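Long-range contacts in methanol--corrinoid protein co-methyltransferase (Methanosarcina barkeri, PDB 2I2X), which catalyses transfer of the methyl group of methanol to the cob(I)amide carried by its corrinoid partner protein MtaC during methanogenesis: residues Met17-Ser22 and Thr342-Lys347; Gly37-Glu42 and Gln305-Trp310; Gly127-Asn132 and Gly140-Val145; Gly168-Asp173 and Gly189-Ile194; Ala239-Val244 and Arg416-Ala421. One frame throughout, in Å; residues are numbered along the deposited sequence.

Contact 1: residues Met17-Ser22 and Thr342-Lys347; sequences MTFGVS and TALETK
The phenyl ring of F19 turns its edge toward helix 325-345: the methyl of A343 lies in the ring plane, its CB 3.9 Å from F19 CZ. L344 meets the same end of the ring obliquely, with its CG 3.9 Å from F19 CE2, and the two side chains run past one another in opposite directions. F19 has CG between its backbone N and carbonyl carbon (chi1 52°), which swings the ring to the helix although CB itself does not aim there. Small A343 lets the ring come up to the helix, while the branched L344 reaches further. L344 CD2 approaches the backbone at F19 O, 3.5 Å away, and also meets a methyl of V21, 3.9 Å from V21 CG1. G20 suits the bend between F19 and V21: its phi is positive (70°), which favours glycine, and L344 CD1 packs close to its CA. No hydrogen bond joins the two segments; van der Waals packing does. A Schellman motif with K347 at C-prime ends the helix just beyond. The F19 ring also packs on L352 and M356 of helix 349-361, and T18 OG1 bonds to D349 at the start of that helix. Segment 17-22, a loop that becomes strand at V21, lies beside the turn between helices 325-345 and 349-361, with G20 paired through its backbone to G37 and C307.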
# COMPACT_ATOMS: atom_id res chain seq x y z
N MET A 17 -13.87 -8.66 -26.22
CA MET A 17 -13.06 -7.82 -25.35
C MET A 17 -12.25 -8.64 -24.31
O MET A 17 -12.72 -9.65 -23.74
CB MET A 17 -13.95 -6.81 -24.65
CG MET A 17 -14.67 -5.84 -25.62
SD MET A 17 -15.77 -4.72 -24.74
CE MET A 17 -14.54 -3.55 -24.24
N THR A 18 -11.02 -8.20 -24.10
CA THR A 18 -10.16 -8.82 -23.15
C THR A 18 -9.16 -7.78 -22.62
O THR A 18 -9.10 -6.65 -23.14
CB THR A 18 -9.46 -10.08 -23.75
OG1 THR A 18 -9.08 -10.95 -22.69
CG2 THR A 18 -8.22 -9.73 -24.57
N PHE A 19 -8.39 -8.18 -21.60
CA PHE A 19 -7.38 -7.29 -21.07
C PHE A 19 -6.04 -7.36 -21.85
O PHE A 19 -5.75 -8.39 -22.48
CB PHE A 19 -7.21 -7.50 -19.57
CG PHE A 19 -6.99 -8.96 -19.16
CD1 PHE A 19 -7.89 -9.60 -18.32
CD2 PHE A 19 -5.85 -9.65 -19.56
CE1 PHE A 19 -7.67 -10.93 -17.89
CE2 PHE A 19 -5.62 -10.95 -19.16
CZ PHE A 19 -6.53 -11.61 -18.31
N GLY A 20 -5.27 -6.28 -21.84
CA GLY A 20 -3.98 -6.23 -22.52
C GLY A 20 -4.01 -6.24 -24.05
O GLY A 20 -2.96 -6.15 -24.74
N VAL A 21 -5.21 -6.40 -24.59
CA VAL A 21 -5.34 -6.19 -26.02
C VAL A 21 -6.44 -5.22 -26.42
O VAL A 21 -7.56 -5.23 -25.91
CB VAL A 21 -5.28 -7.55 -26.91
CG1 VAL A 21 -5.19 -8.79 -26.08
CG2 VAL A 21 -6.37 -7.61 -27.97
N SER A 22 -6.07 -4.36 -27.33
CA SER A 22 -7.10 -3.57 -27.96
C SER A 22 -6.93 -3.63 -29.46
O SER A 22 -5.84 -3.94 -29.97
CB SER A 22 -7.12 -2.16 -27.40
OG SER A 22 -5.81 -1.67 -27.25
N THR A 342 0.31 -13.76 -17.99
CA THR A 342 0.43 -15.23 -18.02
C THR A 342 -0.84 -15.88 -18.59
O THR A 342 -0.78 -16.92 -19.28
CB THR A 342 0.68 -15.78 -16.56
OG1 THR A 342 1.88 -15.23 -16.04
CG2 THR A 342 0.79 -17.30 -16.53
N ALA A 343 -2.00 -15.31 -18.25
CA ALA A 343 -3.30 -15.70 -18.79
C ALA A 343 -3.29 -15.54 -20.30
O ALA A 343 -3.70 -16.45 -21.05
CB ALA A 343 -4.41 -14.87 -18.16
N LEU A 344 -2.80 -14.41 -20.76
CA LEU A 344 -2.74 -14.17 -22.19
C LEU A 344 -1.83 -15.20 -22.87
O LEU A 344 -2.21 -15.83 -23.86
CB LEU A 344 -2.27 -12.74 -22.48
CG LEU A 344 -3.29 -11.63 -22.24
CD1 LEU A 344 -2.53 -10.31 -21.99
CD2 LEU A 344 -4.34 -11.47 -23.43
N GLU A 345 -0.65 -15.40 -22.31
CA GLU A 345 0.33 -16.25 -22.93
C GLU A 345 -0.17 -17.70 -23.04
O GLU A 345 0.20 -18.44 -23.96
CB GLU A 345 1.65 -16.14 -22.15
CG GLU A 345 2.26 -14.74 -22.26
CD GLU A 345 2.49 -14.31 -23.72
OE1 GLU A 345 2.90 -15.14 -24.58
OE2 GLU A 345 2.29 -13.12 -24.02
N THR A 346 -1.03 -18.09 -22.12
CA THR A 346 -1.49 -19.46 -22.09
C THR A 346 -2.92 -19.56 -22.58
O THR A 346 -3.54 -20.61 -22.44
CB THR A 346 -1.38 -20.06 -20.65
OG1 THR A 346 -2.20 -19.30 -19.73
CG2 THR A 346 0.09 -20.08 -20.21
N LYS A 347 -3.44 -18.47 -23.17
CA LYS A 347 -4.79 -18.49 -23.76
C LYS A 347 -5.85 -18.71 -22.67
O LYS A 347 -6.83 -19.42 -22.89
CB LYS A 347 -4.94 -19.59 -24.84
CG LYS A 347 -4.50 -19.21 -26.27
CD LYS A 347 -3.02 -19.04 -26.42
CE LYS A 347 -2.65 -18.15 -27.65
NZ LYS A 347 -3.00 -18.71 -29.03

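Contact 2: residues Gly37-Glu42 and Gln305-Trp310; sequences GYTIPE and QCCDCW
I40 and C309 pair in parallel, as do P41 and W310, where strands 40-43 and 309-311, consistent with the first and last strands of the TIM barrel, meet to close it. Three backbone bonds make the ladder: I40 N to D308 O at 3.0 Å, W310 N to I40 O at 3.0 Å, and E42 N to W310 O at 2.8 Å. P41 costs this ladder nothing, since backbone groups alternate along the strand and those of P41 face strand 80-86, not strand 309-311. The side chains of P41 and W310 share one face, that of helix 325-345: P41 packs on L333 and C337, and W310 NE1 bonds to D336. I40 and C309 lie on the other face, where both pack on I82 of strand 80-86. E42 has CG anti to its backbone N (chi1 178°) and an extended chain, which brings its carboxylate beside C309. R123 and T285 hold that carboxylate about 10 Å from the side chains of the zinc ligands E164 and C269. At the start of the ladder T39 packs its methyl over the backbone, T39 CG2 lying 3.9 Å from C307 O.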
# COMPACT_ATOMS: atom_id res chain seq x y z
N GLY A 37 -1.09 -6.97 -26.52
CA GLY A 37 -0.85 -8.35 -26.09
C GLY A 37 -0.17 -8.42 -24.72
O GLY A 37 0.35 -9.44 -24.37
N TYR A 38 -0.16 -7.32 -23.95
CA TYR A 38 0.28 -7.36 -22.55
C TYR A 38 -0.20 -6.16 -21.73
O TYR A 38 -0.16 -5.03 -22.22
CB TYR A 38 1.81 -7.51 -22.42
CG TYR A 38 2.65 -6.41 -23.03
CD1 TYR A 38 3.11 -6.50 -24.35
CD2 TYR A 38 3.00 -5.30 -22.29
CE1 TYR A 38 3.91 -5.49 -24.90
CE2 TYR A 38 3.80 -4.28 -22.82
CZ TYR A 38 4.26 -4.38 -24.13
OH TYR A 38 5.09 -3.38 -24.62
N THR A 39 -0.63 -6.41 -20.49
CA THR A 39 -1.00 -5.34 -19.58
C THR A 39 0.25 -4.66 -19.03
O THR A 39 1.30 -5.29 -18.92
CB THR A 39 -1.87 -5.86 -18.42
OG1 THR A 39 -1.15 -6.88 -17.71
CG2 THR A 39 -3.20 -6.42 -18.95
N ILE A 40 0.14 -3.38 -18.69
CA ILE A 40 1.29 -2.62 -18.18
C ILE A 40 0.94 -1.89 -16.89
O ILE A 40 -0.11 -1.22 -16.83
CB ILE A 40 1.75 -1.56 -19.17
CG1 ILE A 40 2.12 -2.17 -20.52
CG2 ILE A 40 2.95 -0.83 -18.63
CD1 ILE A 40 1.85 -1.21 -21.66
N PRO A 41 1.80 -2.01 -15.85
CA PRO A 41 1.51 -1.22 -14.65
C PRO A 41 1.78 0.26 -14.89
O PRO A 41 2.72 0.61 -15.60
CB PRO A 41 2.47 -1.81 -13.60
CG PRO A 41 3.63 -2.35 -14.41
CD PRO A 41 3.03 -2.81 -15.72
N GLU A 42 0.96 1.11 -14.28
CA GLU A 42 1.09 2.57 -14.40
C GLU A 42 1.11 3.13 -12.98
O GLU A 42 0.08 3.13 -12.28
CB GLU A 42 -0.06 3.16 -15.23
CG GLU A 42 -0.06 4.73 -15.37
CD GLU A 42 -0.80 5.28 -16.66
OE1 GLU A 42 -1.77 4.66 -17.19
OE2 GLU A 42 -0.38 6.35 -17.17
N GLN A 305 -10.96 -6.46 -15.94
CA GLN A 305 -11.53 -7.40 -16.89
C GLN A 305 -11.04 -7.14 -18.32
O GLN A 305 -10.86 -8.07 -19.10
CB GLN A 305 -13.06 -7.32 -16.82
CG GLN A 305 -13.62 -5.99 -17.36
CD GLN A 305 -15.05 -5.69 -16.96
OE1 GLN A 305 -15.87 -6.59 -16.77
NE2 GLN A 305 -15.37 -4.41 -16.88
N CYS A 306 -10.86 -5.86 -18.67
CA CYS A 306 -10.39 -5.47 -19.97
C CYS A 306 -9.41 -4.31 -19.93
O CYS A 306 -9.29 -3.59 -20.92
CB CYS A 306 -11.56 -5.10 -20.89
SG CYS A 306 -12.79 -6.40 -21.12
N CYS A 307 -8.71 -4.10 -18.83
CA CYS A 307 -7.76 -3.00 -18.79
C CYS A 307 -6.58 -3.25 -19.72
O CYS A 307 -6.28 -4.37 -20.04
CB CYS A 307 -7.26 -2.78 -17.37
SG CYS A 307 -6.23 -4.14 -16.74
N ASP A 308 -5.90 -2.18 -20.12
CA ASP A 308 -4.64 -2.30 -20.83
C ASP A 308 -3.50 -1.87 -19.93
O ASP A 308 -2.41 -2.47 -19.95
CB ASP A 308 -4.67 -1.50 -22.13
CG ASP A 308 -5.77 -2.00 -23.08
OD1 ASP A 308 -5.49 -2.92 -23.90
OD2 ASP A 308 -6.93 -1.50 -22.98
N CYS A 309 -3.75 -0.83 -19.12
CA CYS A 309 -2.80 -0.42 -18.08
C CYS A 309 -3.51 -0.42 -16.74
O CYS A 309 -4.74 -0.32 -16.68
CB CYS A 309 -2.16 0.92 -18.41
SG CYS A 309 -1.63 1.00 -20.15
N TRP A 310 -2.75 -0.58 -15.67
CA TRP A 310 -3.31 -0.85 -14.34
C TRP A 310 -2.60 0.07 -13.38
O TRP A 310 -1.37 0.01 -13.25
CB TRP A 310 -3.09 -2.30 -14.01
CG TRP A 310 -3.64 -2.84 -12.71
CD1 TRP A 310 -2.95 -3.56 -11.77
CD2 TRP A 310 -4.99 -2.75 -12.23
NE1 TRP A 310 -3.77 -3.92 -10.74
CE2 TRP A 310 -5.04 -3.45 -10.99
CE3 TRP A 310 -6.16 -2.16 -12.72
CZ2 TRP A 310 -6.22 -3.57 -10.23
CZ3 TRP A 310 -7.34 -2.28 -11.96
CH2 TRP A 310 -7.35 -2.98 -10.72
O HOH W 1 -1.32 -2.66 -22.62

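Contact 3: residues Gly127-Asn132 and Gly140-Val145; sequences GDIREN and GDKYSV
The backbones come closest at R130 and K142, whose CA atoms are 5.6 Å apart: R130 centres an inverse gamma turn closed by E131 N to I129 O at 2.7 Å, and G140 to Y143 form a type I turn leading into helix 143-155. Three pairs of side chains meet between these turns. I129 sends its CD1 to V145, 3.7 Å from V145 CG1, the two side chains crossing at about a right angle, and the same methyl touches the aliphatic part of K142. Next to it, R130 and Y143 lie side by side and point the same way, with R130 CD 3.7 Å from Y143 CD1. Their guanidinium and ring planes are 61° apart, and the CD methylene makes the closest approach. K142 is bent at chi2, chi3 and chi4, which curls the chain over the loop and carries NZ to 3.1 Å from E131 O; the angle there is too poor for a hydrogen bond. What fixes R130 is D128, gripped side-on by NE and NH2. NE reaches D128 OD1 at 2.9 Å and NH2 reaches D128 OD2 at 2.9 Å, both oxygens in the guanidinium plane and both met on the syn side. NH1 turns to D195 of helix 181-210, while Y143 OH bonds to D202 of that helix. E131 pairs with R159 of a neighbouring subunit, close to the bound corrinoid. The carboxylates of D128 and D195 probably balance the buried guanidinium charge, and the bidentate bond ties the loop after strand 119-126 to itself.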
# COMPACT_ATOMS: atom_id res chain seq x y z
N GLY A 127 -2.66 19.92 -15.23
CA GLY A 127 -3.81 20.40 -14.46
C GLY A 127 -4.79 21.29 -15.23
O GLY A 127 -4.38 22.15 -16.02
N ASP A 128 -6.09 21.09 -15.03
CA ASP A 128 -7.07 21.99 -15.64
C ASP A 128 -7.06 23.27 -14.86
O ASP A 128 -7.78 23.42 -13.88
CB ASP A 128 -8.49 21.41 -15.72
CG ASP A 128 -9.35 22.13 -16.79
OD1 ASP A 128 -9.01 23.29 -17.12
OD2 ASP A 128 -10.35 21.54 -17.29
N ILE A 129 -6.22 24.19 -15.31
CA ILE A 129 -6.01 25.44 -14.61
C ILE A 129 -7.02 26.55 -15.00
O ILE A 129 -6.96 27.65 -14.46
CB ILE A 129 -4.57 25.95 -14.85
CG1 ILE A 129 -4.29 26.17 -16.35
CG2 ILE A 129 -3.59 24.99 -14.27
CD1 ILE A 129 -3.00 26.95 -16.66
N ARG A 130 -7.95 26.25 -15.92
CA ARG A 130 -8.90 27.25 -16.43
C ARG A 130 -10.00 27.63 -15.42
O ARG A 130 -11.19 27.45 -15.66
CB ARG A 130 -9.53 26.77 -17.75
CG ARG A 130 -8.53 26.44 -18.85
CD ARG A 130 -9.18 25.69 -20.01
NE ARG A 130 -9.86 24.47 -19.58
CZ ARG A 130 -10.91 23.92 -20.18
NH1 ARG A 130 -11.46 24.47 -21.28
NH2 ARG A 130 -11.44 22.81 -19.66
N GLU A 131 -9.57 28.16 -14.28
CA GLU A 131 -10.46 28.52 -13.17
C GLU A 131 -9.79 29.56 -12.24
O GLU A 131 -8.56 29.58 -12.11
CB GLU A 131 -10.82 27.26 -12.39
CG GLU A 131 -11.65 27.50 -11.17
CD GLU A 131 -12.28 26.26 -10.61
OE1 GLU A 131 -11.53 25.32 -10.24
OE2 GLU A 131 -13.53 26.23 -10.51
N ASN A 132 -10.58 30.45 -11.64
CA ASN A 132 -10.11 31.31 -10.55
C ASN A 132 -10.95 31.05 -9.35
O ASN A 132 -11.82 30.18 -9.38
CB ASN A 132 -10.09 32.81 -10.89
CG ASN A 132 -11.44 33.35 -11.38
OD1 ASN A 132 -11.50 34.02 -12.42
ND2 ASN A 132 -12.52 33.08 -10.64
N GLY A 140 -10.97 31.60 -21.00
CA GLY A 140 -10.25 32.81 -20.63
C GLY A 140 -8.77 32.94 -20.99
O GLY A 140 -8.25 32.26 -21.89
N ASP A 141 -8.11 33.83 -20.24
CA ASP A 141 -6.71 34.20 -20.43
C ASP A 141 -5.80 33.05 -20.08
O ASP A 141 -4.64 33.00 -20.51
CB ASP A 141 -6.32 35.36 -19.49
CG ASP A 141 -7.19 36.58 -19.68
OD1 ASP A 141 -7.51 36.91 -20.86
OD2 ASP A 141 -7.54 37.21 -18.64
N LYS A 142 -6.31 32.15 -19.27
CA LYS A 142 -5.52 31.04 -18.81
C LYS A 142 -5.46 29.92 -19.90
O LYS A 142 -4.57 29.06 -19.88
CB LYS A 142 -6.06 30.56 -17.45
CG LYS A 142 -4.99 30.38 -16.34
CD LYS A 142 -4.77 31.60 -15.45
CE LYS A 142 -6.10 32.21 -14.93
NZ LYS A 142 -6.82 31.40 -13.88
N TYR A 143 -6.36 29.97 -20.88
CA TYR A 143 -6.43 28.93 -21.93
C TYR A 143 -5.09 28.70 -22.62
O TYR A 143 -4.70 27.54 -22.83
CB TYR A 143 -7.51 29.23 -22.98
CG TYR A 143 -7.85 28.03 -23.84
CD1 TYR A 143 -8.74 27.07 -23.38
CD2 TYR A 143 -7.27 27.84 -25.10
CE1 TYR A 143 -9.05 25.94 -24.15
CE2 TYR A 143 -7.57 26.71 -25.87
CZ TYR A 143 -8.46 25.76 -25.39
OH TYR A 143 -8.79 24.64 -26.14
N SER A 144 -4.40 29.78 -22.97
CA SER A 144 -3.17 29.66 -23.75
C SER A 144 -2.06 29.08 -22.90
O SER A 144 -1.18 28.37 -23.40
CB SER A 144 -2.73 31.01 -24.33
OG SER A 144 -2.47 31.95 -23.31
N VAL A 145 -2.12 29.38 -21.60
CA VAL A 145 -1.16 28.83 -20.65
C VAL A 145 -1.38 27.31 -20.58
O VAL A 145 -0.44 26.53 -20.66
CB VAL A 145 -1.28 29.51 -19.27
CG1 VAL A 145 -0.28 28.94 -18.27
CG2 VAL A 145 -1.07 31.02 -19.39

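Contact 4: residues Gly168-Asp173 and Gly189-Ile194; sequences GKEVFD and GCLGSI
G168 is the N-cap of helix 169-176, the helix that gives K169 and D173 to the pocket of the bound corrinoid, and it rests against L191 of helix 181-210. The backbones come close at G168 and G192, whose CA atoms are 5.0 Å apart. At G168 a phi of 83° favours glycine, and L191 CB packs 4.0 Å from G168 CA. L191 carries the rest of the contact. Its CG stands anti to the carbonyl carbon (chi1 -57°), and the extended end brings CD1 over the first turn of the other helix, 4.0 Å from V171 CG2; the two side chains cross at about a right angle. Both helices follow strand 160-163 of the TIM barrel, the strand that leads into the zinc ligand E164, and the contact packs the short helix onto the long one that succeeds it. Within the short helix E170 folds back on its own backbone, where OE1 accepts from V171 N at 2.8 Å through its anti lone pair. This serves an amide of the first turn, where no earlier helical carbonyl is available. E170 OE2 bonds to the hydroxyl of Y459, which also meets G168 N. In the long helix a wider pi-type turn spans 189-192, and S193 OG donates to G189 O at 2.7 Å.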
# COMPACT_ATOMS: atom_id res chain seq x y z
N GLY A 168 -18.47 21.47 -17.09
CA GLY A 168 -19.73 21.07 -16.46
C GLY A 168 -19.64 20.82 -14.96
O GLY A 168 -20.63 20.45 -14.31
N LYS A 169 -18.45 21.01 -14.39
CA LYS A 169 -18.23 20.76 -12.97
C LYS A 169 -19.17 21.57 -12.05
O LYS A 169 -19.73 21.02 -11.08
CB LYS A 169 -16.75 21.03 -12.65
CG LYS A 169 -16.34 21.02 -11.20
CD LYS A 169 -14.81 21.00 -11.08
CE LYS A 169 -14.20 22.38 -10.94
NZ LYS A 169 -13.98 22.75 -9.52
N GLU A 170 -19.36 22.85 -12.36
CA GLU A 170 -20.14 23.75 -11.51
C GLU A 170 -21.62 23.36 -11.43
O GLU A 170 -22.22 23.39 -10.35
CB GLU A 170 -19.95 25.23 -11.94
CG GLU A 170 -20.75 25.74 -13.20
CD GLU A 170 -20.39 25.03 -14.53
OE1 GLU A 170 -20.62 23.80 -14.66
OE2 GLU A 170 -19.93 25.71 -15.47
N VAL A 171 -22.21 22.96 -12.55
CA VAL A 171 -23.60 22.53 -12.53
C VAL A 171 -23.76 21.13 -11.95
O VAL A 171 -24.76 20.85 -11.27
CB VAL A 171 -24.29 22.66 -13.92
CG1 VAL A 171 -25.74 22.20 -13.84
CG2 VAL A 171 -24.22 24.09 -14.40
N PHE A 172 -22.78 20.26 -12.21
CA PHE A 172 -22.74 18.93 -11.58
C PHE A 172 -22.73 19.02 -10.05
O PHE A 172 -23.50 18.31 -9.38
CB PHE A 172 -21.54 18.09 -12.05
CG PHE A 172 -21.28 16.88 -11.17
CD1 PHE A 172 -21.93 15.68 -11.43
CD2 PHE A 172 -20.47 16.99 -10.04
CE1 PHE A 172 -21.77 14.60 -10.61
CE2 PHE A 172 -20.31 15.91 -9.19
CZ PHE A 172 -20.95 14.70 -9.49
N ASP A 173 -21.87 19.86 -9.49
CA ASP A 173 -21.73 19.98 -8.03
C ASP A 173 -23.02 20.38 -7.35
O ASP A 173 -23.34 19.88 -6.26
CB ASP A 173 -20.66 20.98 -7.67
CG ASP A 173 -19.25 20.44 -7.84
OD1 ASP A 173 -19.04 19.20 -7.84
OD2 ASP A 173 -18.34 21.28 -7.95
N GLY A 189 -23.28 15.15 -19.72
CA GLY A 189 -23.56 14.85 -21.12
C GLY A 189 -23.44 16.05 -22.05
O GLY A 189 -22.84 15.95 -23.10
N CYS A 190 -23.98 17.20 -21.67
CA CYS A 190 -24.00 18.32 -22.61
C CYS A 190 -22.83 19.27 -22.44
O CYS A 190 -21.96 19.38 -23.33
CB CYS A 190 -25.35 19.03 -22.57
SG CYS A 190 -26.73 17.84 -22.82
N LEU A 191 -22.77 19.95 -21.29
CA LEU A 191 -21.72 20.92 -21.09
C LEU A 191 -20.40 20.19 -21.20
O LEU A 191 -19.54 20.60 -22.00
CB LEU A 191 -21.86 21.61 -19.76
CG LEU A 191 -23.15 22.36 -19.44
CD1 LEU A 191 -23.03 22.99 -18.05
CD2 LEU A 191 -23.51 23.43 -20.50
N GLY A 192 -20.25 19.09 -20.46
CA GLY A 192 -19.04 18.28 -20.52
C GLY A 192 -18.59 17.97 -21.93
O GLY A 192 -17.43 18.17 -22.28
N SER A 193 -19.49 17.46 -22.75
CA SER A 193 -19.15 17.08 -24.13
C SER A 193 -18.66 18.28 -24.98
O SER A 193 -17.72 18.17 -25.78
CB SER A 193 -20.35 16.39 -24.78
OG SER A 193 -20.58 15.08 -24.23
N ILE A 194 -19.29 19.44 -24.79
CA ILE A 194 -18.93 20.62 -25.56
C ILE A 194 -17.48 21.05 -25.20
O ILE A 194 -16.67 21.33 -26.09
CB ILE A 194 -20.01 21.78 -25.35
CG1 ILE A 194 -21.33 21.45 -26.03
CG2 ILE A 194 -19.52 23.12 -25.84
CD1 ILE A 194 -22.53 22.00 -25.28

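Contact 5: residues Ala239-Val244 and Arg416-Ala421; sequences AHTIAV and RFETKA
T241 and E418 join two helices at their N-terminal ends: helix 240-259, which comes after strand 213-216 and helix 220-230 of the TIM barrel, and helix 416-430 from the C-terminal helical part of the chain. The short segments of the two approach to 8.8 Å between axes, at 42° between their directions. One direct hydrogen bond crosses, from T241 OG1 to E418 O at 2.7 Å, in the carbonyl plane and on a lone pair. Threonine serves here twice over: with chi1 at 44° the hydroxyl faces the carbonyl while the methyl packs on the same residue, T241 CG2 standing 3.9 Å from E418 CB. The small A239 and A421 let the helices come close, and the larger I242 and F417 flank them. A239, the N-cap of its helix, meets A421 methyl to methyl, the CB atoms 4.0 Å apart, and A239 CB also lies at the edge of the F417 ring, near its plane. I242 CD1 reaches A421 CB at 4.2 Å. The F417 ring itself stacks with F94 of a neighbouring subunit, so this corner belongs to the assembly as well as to the chain. The polar groups of E418 and H240 are buried and have partners of their own. E418 OE1 accepts from S415 N just before the helix, and OE2 forms a salt bridge with R15 of the neighbouring subunit; the H240 ring is bound to D364 and to G230 O. Between them sits a water that accepts from H240 N at 2.8 Å and donates to E418 OE2 at 2.8 Å.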
# COMPACT_ATOMS: atom_id res chain seq x y z
N ALA A 239 -27.39 7.80 -3.19
CA ALA A 239 -27.82 6.45 -3.51
C ALA A 239 -26.91 5.94 -4.61
O ALA A 239 -26.60 6.66 -5.57
CB ALA A 239 -29.28 6.43 -4.00
N HIS A 240 -26.51 4.68 -4.47
CA HIS A 240 -25.61 4.10 -5.41
C HIS A 240 -26.25 3.97 -6.78
O HIS A 240 -25.55 4.07 -7.82
CB HIS A 240 -25.06 2.80 -4.85
CG HIS A 240 -24.07 3.01 -3.73
ND1 HIS A 240 -23.18 2.05 -3.31
CD2 HIS A 240 -23.84 4.10 -2.95
CE1 HIS A 240 -22.44 2.53 -2.32
NE2 HIS A 240 -22.83 3.77 -2.08
N THR A 241 -27.57 3.83 -6.80
CA THR A 241 -28.30 3.80 -8.05
C THR A 241 -28.28 5.14 -8.79
O THR A 241 -28.58 5.16 -9.97
CB THR A 241 -29.74 3.33 -7.88
OG1 THR A 241 -30.33 3.97 -6.74
CG2 THR A 241 -29.81 1.82 -7.69
N ILE A 242 -27.90 6.24 -8.13
CA ILE A 242 -27.72 7.53 -8.82
C ILE A 242 -26.25 7.73 -9.26
O ILE A 242 -25.96 8.35 -10.30
CB ILE A 242 -28.25 8.75 -7.97
CG1 ILE A 242 -29.79 8.69 -7.85
CG2 ILE A 242 -27.87 10.07 -8.62
CD1 ILE A 242 -30.33 9.53 -6.69
N ALA A 243 -25.33 7.18 -8.47
CA ALA A 243 -23.92 7.18 -8.84
C ALA A 243 -23.68 6.45 -10.18
O ALA A 243 -22.94 6.92 -11.04
CB ALA A 243 -23.09 6.55 -7.71
N VAL A 244 -24.29 5.29 -10.34
CA VAL A 244 -24.11 4.53 -11.56
C VAL A 244 -24.70 5.27 -12.78
O VAL A 244 -24.11 5.24 -13.87
CB VAL A 244 -24.63 3.06 -11.44
CG1 VAL A 244 -26.14 2.99 -11.24
CG2 VAL A 244 -24.22 2.26 -12.62
N ARG A 416 -34.44 -1.13 -0.63
CA ARG A 416 -35.67 -0.43 -1.03
C ARG A 416 -35.35 0.99 -1.44
O ARG A 416 -35.87 1.47 -2.45
CB ARG A 416 -36.72 -0.46 0.07
CG ARG A 416 -37.44 -1.80 0.11
CD ARG A 416 -38.41 -1.91 1.27
NE ARG A 416 -37.77 -1.78 2.57
CZ ARG A 416 -37.22 -2.79 3.24
NH1 ARG A 416 -37.22 -4.01 2.74
NH2 ARG A 416 -36.67 -2.57 4.44
N PHE A 417 -34.44 1.61 -0.69
CA PHE A 417 -34.05 2.99 -0.92
C PHE A 417 -33.37 3.15 -2.27
O PHE A 417 -33.65 4.11 -2.99
CB PHE A 417 -33.17 3.53 0.21
CG PHE A 417 -33.04 5.03 0.20
CD1 PHE A 417 -32.02 5.65 -0.52
CD2 PHE A 417 -33.96 5.83 0.88
CE1 PHE A 417 -31.90 7.04 -0.55
CE2 PHE A 417 -33.87 7.20 0.86
CZ PHE A 417 -32.84 7.81 0.14
N GLU A 418 -32.49 2.21 -2.59
CA GLU A 418 -31.79 2.22 -3.87
C GLU A 418 -32.76 2.05 -5.02
O GLU A 418 -32.56 2.63 -6.07
CB GLU A 418 -30.74 1.11 -3.93
CG GLU A 418 -29.47 1.53 -3.27
CD GLU A 418 -28.53 0.40 -2.90
OE1 GLU A 418 -28.97 -0.77 -2.78
OE2 GLU A 418 -27.33 0.71 -2.73
N THR A 419 -33.78 1.23 -4.79
CA THR A 419 -34.73 0.83 -5.81
C THR A 419 -35.65 2.00 -6.21
O THR A 419 -35.85 2.26 -7.41
CB THR A 419 -35.55 -0.39 -5.33
OG1 THR A 419 -34.64 -1.49 -5.10
CG2 THR A 419 -36.63 -0.81 -6.34
N LYS A 420 -36.16 2.69 -5.20
CA LYS A 420 -37.01 3.82 -5.37
C LYS A 420 -36.27 4.95 -6.11
O LYS A 420 -36.85 5.58 -7.02
CB LYS A 420 -37.51 4.29 -4.00
CG LYS A 420 -38.50 5.42 -4.01
CD LYS A 420 -39.92 4.89 -4.30
CE LYS A 420 -40.94 6.01 -4.24
NZ LYS A 420 -40.45 7.16 -5.04
N ALA A 421 -35.02 5.19 -5.72
CA ALA A 421 -34.22 6.25 -6.30
C ALA A 421 -33.89 5.97 -7.79
O ALA A 421 -34.02 6.88 -8.65
CB ALA A 421 -32.98 6.54 -5.47
O HOH W 2 -27.09 3.43 -2.08

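Contacts 1 and 2 adjoin, their centres 9 Å apart: G20 bonds to G37 and to C307, so the N-terminal segment of contact 1 lies at the start of the strand pair of contact 2. Contact 2 is nested within the loop closed by contact 1. Contacts 3 and 4 follow one another on the far side of the chain's centre, centres about 17 Å apart, where K169 and E131 form a long, weak ion pair and both contacts adjoin helix 181-210 near the corrinoid. Contact 5 crosses contacts 1 and 2 along the sequence; its centre is about 22 Å from that of contact 4. Contact 2 pairs the first and last barrel strands, and contact 5 joins a C-terminal helix to helix 240-259.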